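Local coordinates for chitin oligosaccahride binding protein NagB1 (Paenibacillus sp. FPU-7, PDB 7EHP) that binds chitin oligosaccharides such as N,N'-diacetylchitobiose as an extracellular solute-binding protein, probably delivering them to a membrane transporter, at residues Ala231-Gly235 and Lys255-Ala259. Sequence-based numbering, arbitrary orientation.
Sequences AFREG and KTKIA
Ile258 packs its CG1-CD1 branch against the carbonyls at the end of helix 225-233, where a Schellman motif closes the helix: CD1 lies 3.2 Å from Phe232 O and CG1 3.5 Å from Arg233 O. That branch stands between the backbone N and the carbonyl carbon of its own residue (chi1 60°), a rotamer that turns it onto the two carbonyls. Phe232 O also accepts the hydrogen bond from Gly235 N, the positive-phi residue of the motif, so the isoleucine methyl packs against an oxygen already in use. One residue earlier in the loop between strands 237-243 and 262-265, Lys257 runs across the first non-helical residue, with CD 3.1 Å from Glu234 O; a bend at its last torsion (chi4 62°) brings NZ over Glu234 CB, while the carboxylate turns elsewhere, OE1 forming a salt bridge with Arg236. Arg233 extends its chain from CG to NE beside Lys255, whose CD sits over one face of the Arg233 guanidinium, 3.9 Å above the plane and shifted toward the rim. Asp13 forms salt bridges with both, OD2 to Arg233 NH1 and OD1 to Lys255 NZ, which probably offsets the repulsion between NH1 and NZ, 5.3 Å apart; NH1 is further fixed by Ala249 O. Replacing Arg233 by a leucine would probably leave Asp13 with one cation fewer, Ala249 O without this donor and the lysine methylenes without their flat partner. Thr256, whose hydroxyl is hydrogen-bonded to Leu250 O, passes the arginine chain at about a right angle. The contact thus joins the C-terminal end of the helix to the loop, with the Arg233 side chain about 13 Å from a bound NAG. One water, in the guanidinium plane, accepts from Arg233 NE at 3.1 Å and donates weakly to Lys255 O at 3.3 Å.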
loop_
_atom_site.group_PDB
_atom_site.type_symbol
_atom_site.label_atom_id
_atom_site.label_comp_id
_atom_site.label_asym_id
_atom_site.label_seq_id
_atom_site.Cartn_x
_atom_site.Cartn_y
_atom_site.Cartn_z
ATOM N N ALA A 231 -11.265 -14.854 -0.381
ATOM C CA ALA A 231 -12.213 -15.103 -1.466
ATOM C C ALA A 231 -11.488 -15.321 -2.777
ATOM O O ALA A 231 -11.791 -16.264 -3.517
ATOM C CB ALA A 231 -13.209 -13.947 -1.596
ATOM N N PHE A 232 -10.500 -14.467 -3.071
ATOM C CA PHE A 232 -9.751 -14.619 -4.310
ATOM C C PHE A 232 -8.937 -15.911 -4.322
ATOM O O PHE A 232 -8.960 -16.667 -5.301
ATOM C CB PHE A 232 -8.843 -13.413 -4.525
ATOM C CG PHE A 232 -8.064 -13.481 -5.796
ATOM C CD1 PHE A 232 -8.721 -13.417 -7.027
ATOM C CD2 PHE A 232 -6.683 -13.640 -5.771
ATOM C CE1 PHE A 232 -8.016 -13.493 -8.214
ATOM C CE2 PHE A 232 -5.961 -13.726 -6.945
ATOM C CZ PHE A 232 -6.632 -13.644 -8.182
ATOM N N ARG A 233 -8.173 -16.174 -3.259
ATOM C CA ARG A 233 -7.288 -17.332 -3.323
ATOM C C ARG A 233 -8.058 -18.648 -3.244
ATOM O O ARG A 233 -7.559 -19.681 -3.707
ATOM C CB ARG A 233 -6.216 -17.248 -2.228
ATOM C CG ARG A 233 -6.563 -17.909 -0.911
ATOM C CD ARG A 233 -5.467 -17.632 0.132
ATOM N NE ARG A 233 -5.871 -18.082 1.461
ATOM C CZ ARG A 233 -5.411 -17.578 2.599
ATOM N NH1 ARG A 233 -4.523 -16.585 2.589
ATOM N NH2 ARG A 233 -5.852 -18.058 3.749
ATOM N N GLU A 234 -9.265 -18.634 -2.694
ATOM C CA GLU A 234 -10.100 -19.824 -2.666
ATOM C C GLU A 234 -10.965 -19.962 -3.923
ATOM O O GLU A 234 -11.841 -20.828 -3.964
ATOM C CB GLU A 234 -10.964 -19.826 -1.396
ATOM C CG GLU A 234 -10.158 -20.102 -0.112
ATOM C CD GLU A 234 -10.859 -19.684 1.200
ATOM O OE1 GLU A 234 -12.083 -19.383 1.205
ATOM O OE2 GLU A 234 -10.171 -19.660 2.247
ATOM N N GLY A 235 -10.731 -19.144 -4.942
ATOM C CA GLY A 235 -11.381 -19.328 -6.228
ATOM C C GLY A 235 -12.818 -18.871 -6.322
ATOM O O GLY A 235 -13.518 -19.258 -7.267
ATOM N N LYS A 255 -3.262 -23.748 1.141
ATOM C CA LYS A 255 -4.266 -22.707 1.279
ATOM C C LYS A 255 -4.905 -22.331 -0.040
ATOM O O LYS A 255 -6.092 -21.988 -0.079
ATOM C CB LYS A 255 -3.643 -21.438 1.850
ATOM C CG LYS A 255 -3.261 -21.498 3.282
ATOM C CD LYS A 255 -2.509 -20.239 3.583
ATOM C CE LYS A 255 -1.985 -20.247 4.986
ATOM N NZ LYS A 255 -0.834 -19.332 5.149
ATOM N N THR A 256 -4.125 -22.398 -1.108
ATOM C CA THR A 256 -4.426 -21.760 -2.376
ATOM C C THR A 256 -4.775 -22.833 -3.399
ATOM O O THR A 256 -3.912 -23.623 -3.804
ATOM C CB THR A 256 -3.230 -20.928 -2.831
ATOM O OG1 THR A 256 -2.910 -19.966 -1.811
ATOM C CG2 THR A 256 -3.538 -20.225 -4.167
ATOM N N LYS A 257 -6.045 -22.861 -3.804
ATOM C CA LYS A 257 -6.465 -23.722 -4.902
ATOM C C LYS A 257 -5.700 -23.399 -6.175
ATOM O O LYS A 257 -5.238 -24.299 -6.887
ATOM C CB LYS A 257 -7.961 -23.539 -5.150
ATOM C CG LYS A 257 -8.831 -23.847 -3.952
ATOM C CD LYS A 257 -10.281 -23.503 -4.229
ATOM C CE LYS A 257 -11.167 -23.889 -3.047
ATOM N NZ LYS A 257 -10.804 -23.138 -1.814
ATOM N N ILE A 258 -5.524 -22.107 -6.445
ATOM C CA ILE A 258 -5.350 -21.571 -7.787
ATOM C C ILE A 258 -3.987 -20.898 -7.941
ATOM O O ILE A 258 -3.873 -19.858 -8.600
ATOM C CB ILE A 258 -6.498 -20.586 -8.074
ATOM C CG1 ILE A 258 -6.463 -19.451 -7.042
ATOM C CG2 ILE A 258 -7.855 -21.301 -8.029
ATOM C CD1 ILE A 258 -7.154 -18.186 -7.476
ATOM N N ALA A 259 -2.940 -21.503 -7.375
ATOM C CA ALA A 259 -1.661 -20.805 -7.225
ATOM C C ALA A 259 -1.037 -20.423 -8.573
ATOM O O ALA A 259 -0.655 -19.266 -8.785
ATOM C CB ALA A 259 -0.702 -21.668 -6.406
HETATM O O HOH W 1 -7.816 -20.335 2.269
#